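Local structure of single domain haemoglobin (Campylobacter jejuni, 2WY4) at residues E45-S49 with G50-K54; K54-A57 with M58-M62; K103-K106 with N107-P111. The protein carries a heme and probably binds oxygen at its iron, and may also act on nitric oxide. All blocks are in the same frame, centred on the assembly; numbering follows the deposited sequence.

The three contacts follow one another along an all-helical globin chain. Contact 1 joins helix 44-48 to the start of helix 51-65; contact 2 follows on the same helix and shares Lys-54 with contact 1. Their centres are about 12 Å apart and both touch the heme, for both lie on the part of helix 51-65 that faces the cyanide side of the heme. Contact 3 comes later, at the C-terminal end of helix 94-109, with its centre about 21 Å from that of contact 1 and about 17 Å from that of contact 2. It touches neither and lies away from the heme, so it belongs to the helical framework rather than the ligand pocket.

Contact 1. Residues E45-S49 with G50-K54; sequences EKQIS and GEQPK. With HEM (protoporphyrin IX containing Fe), chain B.
Lys-46 reaches across to Gln-52 where helix 44-48 gives way, through Ser-49 and Gly-50, to helix 51-65, the globin helix over the ligand side of the heme. CB of Lys-46 lies near CB of Gln-52, and CG meets CB of Glu-51 at 3.7 Å. The chain runs extended beyond CG; CD comes 3.8 Å from the heme propionate atom O2D, and CE touches CG of Glu-51. At the tip, NZ donates to OE1 of Gln-52 over 2.7 Å, approaching almost in line with the C=O bond (172°). A lysine suits this place because its long methylene arm can pass beside Glu-51 before its charge meets the amide. The bend of Gln-52 at chi2 (65°) brings that amide to the heme, NE2 lying 3.4 Å from heme C1A beside the bound cyanide. With OE1 held by Lys-46 and NE2 hydrogen-bonded to Tyr-28, its orientation is fixed. Lys-46 O accepts an almost straight bond from Gln-52 N (2.9 Å), linking the two helices across the turn. Gly-50 takes the positive phi (87°) at which the chain leaves helix 44-48. Ser-49 forms an ST turn, its OG accepting from Glu-51 N at 3.0 Å. A water joins that same OG to Glu-51 OE1, to which it donates over 2.8 Å.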
loop_
_atom_site.group_PDB
_atom_site.type_symbol
_atom_site.label_atom_id
_atom_site.label_comp_id
_atom_site.label_asym_id
_atom_site.label_seq_id
_atom_site.Cartn_x
_atom_site.Cartn_y
_atom_site.Cartn_z
ATOM N N GLU A 45 3.734 18.773 0.914
ATOM C CA GLU A 45 4.903 19.074 0.103
ATOM C C GLU A 45 5.398 17.792 -0.531
ATOM O O GLU A 45 5.876 17.791 -1.657
ATOM C CB GLU A 45 6.010 19.706 0.973
ATOM C CG GLU A 45 7.190 20.212 0.198
ATOM C CD GLU A 45 8.358 20.530 1.121
ATOM O OE1 GLU A 45 8.107 21.293 2.088
ATOM O OE2 GLU A 45 9.494 19.992 0.903
ATOM N N LYS A 46 5.301 16.699 0.231
ATOM C CA LYS A 46 5.781 15.382 -0.240
ATOM C C LYS A 46 4.822 14.790 -1.289
ATOM O O LYS A 46 5.213 13.912 -2.045
ATOM C CB LYS A 46 5.992 14.420 0.959
ATOM C CG LYS A 46 7.173 13.432 0.866
ATOM C CD LYS A 46 7.175 12.386 1.984
ATOM C CE LYS A 46 8.080 11.226 1.672
ATOM N NZ LYS A 46 7.979 9.933 2.427
ATOM N N GLN A 47 3.593 15.306 -1.330
ATOM C CA GLN A 47 2.649 14.870 -2.346
ATOM C C GLN A 47 2.964 15.639 -3.626
ATOM O O GLN A 47 3.062 15.075 -4.705
ATOM C CB GLN A 47 1.219 15.193 -1.911
ATOM C CG GLN A 47 0.617 14.297 -0.831
ATOM C CD GLN A 47 0.370 12.886 -1.295
ATOM O OE1 GLN A 47 -0.188 12.670 -2.376
ATOM N NE2 GLN A 47 0.811 11.915 -0.486
ATOM N N ILE A 48 3.134 16.956 -3.494
ATOM C CA ILE A 48 3.383 17.782 -4.657
ATOM C C ILE A 48 4.694 17.426 -5.377
ATOM O O ILE A 48 4.723 17.400 -6.584
ATOM C CB ILE A 48 3.350 19.254 -4.234
ATOM C CG1 ILE A 48 1.926 19.626 -3.789
ATOM C CG2 ILE A 48 3.787 20.149 -5.360
ATOM C CD1 ILE A 48 1.835 20.856 -2.917
ATOM N N SER A 49 5.719 17.066 -4.621
ATOM C CA SER A 49 7.022 16.750 -5.222
ATOM C C SER A 49 7.018 15.388 -5.885
ATOM O O SER A 49 7.942 15.046 -6.610
ATOM C CB SER A 49 8.096 16.693 -4.159
ATOM O OG SER A 49 7.909 15.573 -3.301
ATOM N N GLY A 50 5.997 14.565 -5.584
ATOM C CA GLY A 50 5.945 13.199 -6.078
ATOM C C GLY A 50 6.671 12.206 -5.192
ATOM O O GLY A 50 6.623 11.009 -5.415
ATOM N N GLU A 51 7.322 12.713 -4.142
ATOM C CA GLU A 51 8.125 11.826 -3.290
ATOM C C GLU A 51 7.299 10.776 -2.564
ATOM O O GLU A 51 7.688 9.622 -2.509
ATOM C CB GLU A 51 8.982 12.605 -2.274
ATOM C CG GLU A 51 9.930 11.679 -1.535
ATOM C CD GLU A 51 10.859 12.375 -0.568
ATOM O OE1 GLU A 51 10.675 13.586 -0.333
ATOM O OE2 GLU A 51 11.761 11.680 -0.034
ATOM N N GLN A 52 6.177 11.173 -1.977
ATOM C CA GLN A 52 5.370 10.172 -1.274
ATOM C C GLN A 52 4.642 9.200 -2.223
ATOM O O GLN A 52 4.618 8.022 -1.957
ATOM C CB GLN A 52 4.447 10.843 -0.252
ATOM C CG GLN A 52 3.526 9.867 0.471
ATOM C CD GLN A 52 4.316 8.914 1.321
ATOM O OE1 GLN A 52 5.429 9.207 1.773
ATOM N NE2 GLN A 52 3.719 7.745 1.581
ATOM N N PRO A 53 4.048 9.686 -3.296
ATOM C CA PRO A 53 3.533 8.741 -4.297
ATOM C C PRO A 53 4.578 7.744 -4.749
ATOM O O PRO A 53 4.276 6.572 -4.878
ATOM C CB PRO A 53 3.033 9.652 -5.411
ATOM C CG PRO A 53 2.618 10.912 -4.685
ATOM C CD PRO A 53 3.663 11.075 -3.618
ATOM N N LYS A 54 5.810 8.173 -4.954
ATOM C CA LYS A 54 6.835 7.236 -5.372
ATOM C C LYS A 54 7.176 6.267 -4.232
ATOM O O LYS A 54 7.361 5.057 -4.447
ATOM C CB LYS A 54 8.082 8.022 -5.816
ATOM C CG LYS A 54 7.926 8.694 -7.188
ATOM C CD LYS A 54 9.176 9.468 -7.578
ATOM C CE LYS A 54 8.890 10.551 -8.669
ATOM N NZ LYS A 54 9.926 11.642 -8.759
HETATM C CHA HEM B . 4.209 7.022 4.996
HETATM C CHB HEM B . 3.739 2.686 2.969
HETATM C CHC HEM B . -0.570 2.212 5.074
HETATM C CHD HEM B . -0.350 6.829 6.557
HETATM C C1A HEM B . 4.498 5.883 4.343
HETATM C C2A HEM B . 5.711 5.573 3.648
HETATM C C3A HEM B . 5.592 4.369 3.059
HETATM C C4A HEM B . 4.258 3.902 3.384
HETATM C CMA HEM B . 6.661 3.639 2.231
HETATM C CAA HEM B . 6.955 6.496 3.612
HETATM C CBA HEM B . 7.566 6.674 5.004
HETATM C CGA HEM B . 8.689 5.767 5.389
HETATM O O1A HEM B . 9.289 5.105 4.501
HETATM O O2A HEM B . 9.029 5.760 6.625
HETATM C C1B HEM B . 2.514 2.197 3.340
HETATM C C2B HEM B . 1.999 0.924 2.985
HETATM C C3B HEM B . 0.800 0.790 3.576
HETATM C C4B HEM B . 0.532 1.974 4.315
HETATM C CMB HEM B . 2.673 -0.052 2.029
HETATM C CAB HEM B . -0.213 -0.360 3.493
HETATM C CBB HEM B . 0.157 -1.625 3.582
HETATM C C1C HEM B . -0.896 3.385 5.714
HETATM C C2C HEM B . -2.044 3.687 6.494
HETATM C C3C HEM B . -1.963 4.948 6.861
HETATM C C4C HEM B . -0.769 5.534 6.308
HETATM C CMC HEM B . -3.127 2.666 6.879
HETATM C CAC HEM B . -2.978 5.694 7.711
HETATM C CBC HEM B . -3.586 6.773 7.203
HETATM C C1D HEM B . 0.923 7.275 6.263
HETATM C C2D HEM B . 1.350 8.589 6.561
HETATM C C3D HEM B . 2.761 8.691 6.102
HETATM C C4D HEM B . 3.050 7.399 5.574
HETATM C CMD HEM B . 0.533 9.668 7.236
HETATM C CAD HEM B . 3.690 9.892 6.148
HETATM C CBD HEM B . 3.800 10.468 4.739
HETATM C CGD HEM B . 4.422 11.831 4.682
HETATM O O1D HEM B . 3.862 12.680 3.979
HETATM O O2D HEM B . 5.489 12.013 5.328
HETATM N NA HEM B . 3.601 4.851 4.170
HETATM N NB HEM B . 1.612 2.818 4.166
HETATM N NC HEM B . -0.123 4.533 5.615
HETATM N ND HEM B . 1.942 6.575 5.661
HETATM FE FE HEM B . 1.772 4.691 4.914
HETATM O O HOH W 1 9.421 15.981 -1.224
#

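Contact 2. Residues K54-A57 with M58-M62; sequences KALA and MAILM. With HEM (protoporphyrin IX containing Fe), chain B.
Leu-56 turns CG opposite its own N (chi1 -179°), whereas Ile-60 sets CG1 opposite its carbonyl carbon (chi1 -64°) and carries CD1 on in an extended line (chi2 169°). The helix spacing of four residues makes the two neighbours, and the Ile-60 branch runs back over the preceding turn, with CG1 3.3 Å from Leu-56 O and CD1 4.0 Å from Leu-56 CG. Leucine suits the first position: CG meets Ile-60 CD1, while its own CD1 methyl stands over the porphyrin face, 3.7 Å from heme C1B and close to CHB. The residue also touches the bound cyanide, Phe-27 and Tyr-28. The beta-branched Ile-60 packs on Trp-119 of helix 113-139.

The small Ala-59 is consistent with a close approach to the heme margin, its CB lying 3.7 Å from the heme methyl CMA. Ala-55 comes to the same methyl through its backbone, with O 3.6 Å from CMA. Away from the heme, Leu-61 lays CG 3.5 Å from Ala-57 O and packs on Leu-16 of helix 4-34.

Regular backbone bonds hold the spacing, as from Ile-60 N to Leu-56 O (2.9 Å). Leu-56 and Ala-59 thus meet the porphyrin by van der Waals contact, and because Ala-55 O already accepts from Ala-59 N, the heme methyl meets a carbonyl engaged in the helix.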
loop_
_atom_site.group_PDB
_atom_site.type_symbol
_atom_site.label_atom_id
_atom_site.label_comp_id
_atom_site.label_asym_id
_atom_site.label_seq_id
_atom_site.Cartn_x
_atom_site.Cartn_y
_atom_site.Cartn_z
ATOM N N LYS A 54 5.810 8.173 -4.954
ATOM C CA LYS A 54 6.835 7.236 -5.372
ATOM C C LYS A 54 7.176 6.267 -4.232
ATOM O O LYS A 54 7.361 5.057 -4.447
ATOM C CB LYS A 54 8.082 8.022 -5.816
ATOM C CG LYS A 54 7.926 8.694 -7.188
ATOM C CD LYS A 54 9.176 9.468 -7.578
ATOM C CE LYS A 54 8.890 10.551 -8.669
ATOM N NZ LYS A 54 9.926 11.642 -8.759
ATOM N N ALA A 55 7.227 6.788 -3.011
ATOM C CA ALA A 55 7.568 5.957 -1.885
ATOM C C ALA A 55 6.535 4.834 -1.698
ATOM O O ALA A 55 6.876 3.686 -1.411
ATOM C CB ALA A 55 7.660 6.771 -0.616
ATOM N N LEU A 56 5.239 5.175 -1.803
ATOM C CA LEU A 56 4.198 4.176 -1.650
ATOM C C LEU A 56 4.282 3.162 -2.751
ATOM O O LEU A 56 4.130 1.957 -2.481
ATOM C CB LEU A 56 2.829 4.844 -1.619
ATOM C CG LEU A 56 1.670 3.865 -1.429
ATOM C CD1 LEU A 56 1.827 3.022 -0.152
ATOM C CD2 LEU A 56 0.358 4.652 -1.465
ATOM N N ALA A 57 4.475 3.624 -3.973
ATOM C CA ALA A 57 4.580 2.704 -5.090
ATOM C C ALA A 57 5.721 1.712 -4.861
ATOM O O ALA A 57 5.588 0.529 -5.130
ATOM C CB ALA A 57 4.752 3.431 -6.396
ATOM N N MET A 58 6.843 2.216 -4.374
ATOM C CA MET A 58 7.979 1.379 -4.107
ATOM C C MET A 58 7.748 0.385 -2.989
ATOM O O MET A 58 8.233 -0.732 -3.043
ATOM C CB MET A 58 9.202 2.272 -3.839
ATOM C CG MET A 58 9.809 2.943 -5.123
ATOM S SD MET A 58 10.660 1.702 -6.110
ATOM C CE MET A 58 12.301 1.770 -5.325
ATOM N N ALA A 59 6.974 0.792 -1.998
ATOM C CA ALA A 59 6.608 -0.138 -0.934
ATOM C C ALA A 59 5.654 -1.230 -1.445
ATOM O O ALA A 59 5.736 -2.376 -0.971
ATOM C CB ALA A 59 5.966 0.610 0.175
ATOM N N ILE A 60 4.719 -0.862 -2.332
ATOM C CA ILE A 60 3.838 -1.859 -2.911
ATOM C C ILE A 60 4.668 -2.824 -3.742
ATOM O O ILE A 60 4.451 -4.023 -3.691
ATOM C CB ILE A 60 2.672 -1.189 -3.695
ATOM C CG1 ILE A 60 1.799 -0.386 -2.732
ATOM C CG2 ILE A 60 1.817 -2.259 -4.373
ATOM C CD1 ILE A 60 0.792 0.512 -3.385
ATOM N N LEU A 61 5.601 -2.298 -4.535
ATOM C CA LEU A 61 6.499 -3.169 -5.292
ATOM C C LEU A 61 7.243 -4.117 -4.371
ATOM O O LEU A 61 7.437 -5.286 -4.693
ATOM C CB LEU A 61 7.519 -2.337 -6.044
ATOM C CG LEU A 61 7.011 -1.746 -7.353
ATOM C CD1 LEU A 61 7.884 -0.605 -7.790
ATOM C CD2 LEU A 61 7.022 -2.821 -8.425
ATOM N N MET A 62 7.742 -3.585 -3.261
ATOM C CA MET A 62 8.475 -4.397 -2.307
ATOM C C MET A 62 7.607 -5.544 -1.810
ATOM O O MET A 62 8.082 -6.656 -1.643
ATOM C CB MET A 62 8.938 -3.541 -1.122
ATOM C CG MET A 62 9.906 -4.196 -0.205
ATOM S SD MET A 62 11.496 -4.496 -1.100
ATOM C CE MET A 62 12.544 -4.692 0.335
HETATM C CHA HEM B . 4.209 7.022 4.996
HETATM C CHB HEM B . 3.739 2.686 2.969
HETATM C CHC HEM B . -0.570 2.212 5.074
HETATM C CHD HEM B . -0.350 6.829 6.557
HETATM C C1A HEM B . 4.498 5.883 4.343
HETATM C C2A HEM B . 5.711 5.573 3.648
HETATM C C3A HEM B . 5.592 4.369 3.059
HETATM C C4A HEM B . 4.258 3.902 3.384
HETATM C CMA HEM B . 6.661 3.639 2.231
HETATM C CAA HEM B . 6.955 6.496 3.612
HETATM C CBA HEM B . 7.566 6.674 5.004
HETATM C CGA HEM B . 8.689 5.767 5.389
HETATM O O1A HEM B . 9.289 5.105 4.501
HETATM O O2A HEM B . 9.029 5.760 6.625
HETATM C C1B HEM B . 2.514 2.197 3.340
HETATM C C2B HEM B . 1.999 0.924 2.985
HETATM C C3B HEM B . 0.800 0.790 3.576
HETATM C C4B HEM B . 0.532 1.974 4.315
HETATM C CMB HEM B . 2.673 -0.052 2.029
HETATM C CAB HEM B . -0.213 -0.360 3.493
HETATM C CBB HEM B . 0.157 -1.625 3.582
HETATM C C1C HEM B . -0.896 3.385 5.714
HETATM C C2C HEM B . -2.044 3.687 6.494
HETATM C C3C HEM B . -1.963 4.948 6.861
HETATM C C4C HEM B . -0.769 5.534 6.308
HETATM C CMC HEM B . -3.127 2.666 6.879
HETATM C CAC HEM B . -2.978 5.694 7.711
HETATM C CBC HEM B . -3.586 6.773 7.203
HETATM C C1D HEM B . 0.923 7.275 6.263
HETATM C C2D HEM B . 1.350 8.589 6.561
HETATM C C3D HEM B . 2.761 8.691 6.102
HETATM C C4D HEM B . 3.050 7.399 5.574
HETATM C CMD HEM B . 0.533 9.668 7.236
HETATM C CAD HEM B . 3.690 9.892 6.148
HETATM C CBD HEM B . 3.800 10.468 4.739
HETATM C CGD HEM B . 4.422 11.831 4.682
HETATM O O1D HEM B . 3.862 12.680 3.979
HETATM O O2D HEM B . 5.489 12.013 5.328
HETATM N NA HEM B . 3.601 4.851 4.170
HETATM N NB HEM B . 1.612 2.818 4.166
HETATM N NC HEM B . -0.123 4.533 5.615
HETATM N ND HEM B . 1.942 6.575 5.661
HETATM FE FE HEM B . 1.772 4.691 4.914
#

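Contact 3. Residues K103-K106 with N107-P111; sequences KAIK and NLLNP
Lys-103 and Asn-107 stand one turn apart near the end of helix 94-109. The lysine NZ donates to a water at 2.9 Å, and Asn-107 ND2 donates to the same water at 3.0 Å. The amide suits this exposed site because ND2 also bonds to Glu-26 of helix 4-34; Lys-103 has a long, weak ion pair with Asp-34 of that helix. Next comes Ala-104, whose small side chain fits against Leu-23 and whose O takes the N-H of Leu-108. Ile-105 is turned inward, toward Trp-119. A chi1 of -73° leaves CG2 anti to N, and that methyl meets Pro-111 CG at 3.7 Å, the two side chains crossing at about a right angle. Ile-105 O accepts Leu-109 N over 2.9 Å. Lys-106 packs on Leu-116 of helix 113-139. The one N-H of Asn-110 is shared weakly by Ile-105 O (3.4 Å from N) and Lys-106 O (3.3 Å). Asparagine tolerates the positive phi (42°) at which the chain leaves helical geometry, and Pro-111 needs no partner for a backbone N-H. Asn-110 in the left-handed region, with the apolar contact of Ile-105 and Pro-111, is consistent with an alpha-L type C-cap, placed here before helix 113-139 of the globin fold.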
loop_
_atom_site.group_PDB
_atom_site.type_symbol
_atom_site.label_atom_id
_atom_site.label_comp_id
_atom_site.label_asym_id
_atom_site.label_seq_id
_atom_site.Cartn_x
_atom_site.Cartn_y
_atom_site.Cartn_z
ATOM N N LYS A 103 -9.702 0.525 -5.299
ATOM C CA LYS A 103 -10.406 1.369 -6.231
ATOM C C LYS A 103 -9.455 1.999 -7.257
ATOM O O LYS A 103 -9.769 2.078 -8.424
ATOM C CB LYS A 103 -11.228 2.437 -5.497
ATOM C CG LYS A 103 -11.959 3.326 -6.442
ATOM C CD LYS A 103 -13.028 4.133 -5.757
ATOM C CE LYS A 103 -12.542 5.454 -5.242
ATOM N NZ LYS A 103 -13.654 6.463 -5.294
ATOM N N ALA A 104 -8.293 2.446 -6.794
ATOM C CA ALA A 104 -7.298 3.022 -7.685
ATOM C C ALA A 104 -6.879 1.988 -8.733
ATOM O O ALA A 104 -6.713 2.312 -9.914
ATOM C CB ALA A 104 -6.058 3.484 -6.874
ATOM N N ILE A 105 -6.721 0.744 -8.282
ATOM C CA ILE A 105 -6.342 -0.338 -9.175
ATOM C C ILE A 105 -7.427 -0.583 -10.233
ATOM O O ILE A 105 -7.158 -0.699 -11.409
ATOM C CB ILE A 105 -6.014 -1.621 -8.370
ATOM C CG1 ILE A 105 -4.666 -1.464 -7.666
ATOM C CG2 ILE A 105 -5.977 -2.862 -9.280
ATOM C CD1 ILE A 105 -4.373 -2.611 -6.708
ATOM N N LYS A 106 -8.659 -0.648 -9.782
ATOM C CA LYS A 106 -9.777 -0.803 -10.699
ATOM C C LYS A 106 -9.806 0.339 -11.710
ATOM O O LYS A 106 -9.984 0.116 -12.882
ATOM C CB LYS A 106 -11.111 -0.845 -9.945
ATOM C CG LYS A 106 -12.112 -1.827 -10.504
ATOM C CD LYS A 106 -12.630 -1.404 -11.834
ATOM C CE LYS A 106 -13.920 -2.136 -12.153
ATOM N NZ LYS A 106 -14.763 -2.260 -10.922
ATOM N N ASN A 107 -9.614 1.570 -11.236
ATOM C CA ASN A 107 -9.669 2.753 -12.116
ATOM C C ASN A 107 -8.587 2.787 -13.158
ATOM O O ASN A 107 -8.857 3.072 -14.330
ATOM C CB ASN A 107 -9.616 4.062 -11.335
ATOM C CG ASN A 107 -10.870 4.309 -10.520
ATOM O OD1 ASN A 107 -11.918 3.646 -10.717
ATOM N ND2 ASN A 107 -10.813 5.335 -9.667
ATOM N N LEU A 108 -7.350 2.525 -12.737
ATOM C CA LEU A 108 -6.236 2.711 -13.653
ATOM C C LEU A 108 -5.805 1.469 -14.395
ATOM O O LEU A 108 -5.389 1.563 -15.552
ATOM C CB LEU A 108 -5.013 3.316 -12.929
ATOM C CG LEU A 108 -5.063 4.712 -12.318
ATOM C CD1 LEU A 108 -3.723 5.389 -12.421
ATOM C CD2 LEU A 108 -6.120 5.584 -12.905
ATOM N N LEU A 109 -5.827 0.302 -13.744
ATOM C CA LEU A 109 -5.373 -0.926 -14.399
ATOM C C LEU A 109 -6.492 -1.630 -15.133
ATOM O O LEU A 109 -6.239 -2.445 -16.005
ATOM C CB LEU A 109 -4.739 -1.890 -13.385
ATOM C CG LEU A 109 -3.258 -1.728 -13.099
ATOM C CD1 LEU A 109 -3.061 -0.458 -12.317
ATOM C CD2 LEU A 109 -2.716 -2.911 -12.323
ATOM N N ASN A 110 -7.731 -1.323 -14.741
ATOM C CA ASN A 110 -8.919 -1.963 -15.304
ATOM C C ASN A 110 -8.684 -3.467 -15.463
ATOM O O ASN A 110 -8.813 -4.034 -16.550
ATOM C CB ASN A 110 -9.304 -1.302 -16.630
ATOM C CG ASN A 110 -10.762 -1.520 -17.000
ATOM O OD1 ASN A 110 -11.331 -0.773 -17.818
ATOM N ND2 ASN A 110 -11.371 -2.541 -16.420
ATOM N N PRO A 111 -8.331 -4.119 -14.362
ATOM C CA PRO A 111 -7.993 -5.540 -14.393
ATOM C C PRO A 111 -9.195 -6.476 -14.466
ATOM O O PRO A 111 -10.346 -6.064 -14.269
ATOM C CB PRO A 111 -7.283 -5.757 -13.064
ATOM C CG PRO A 111 -7.161 -4.462 -12.455
ATOM C CD PRO A 111 -8.272 -3.591 -12.995
HETATM O O HOH W 2 -12.865 6.846 -8.108
#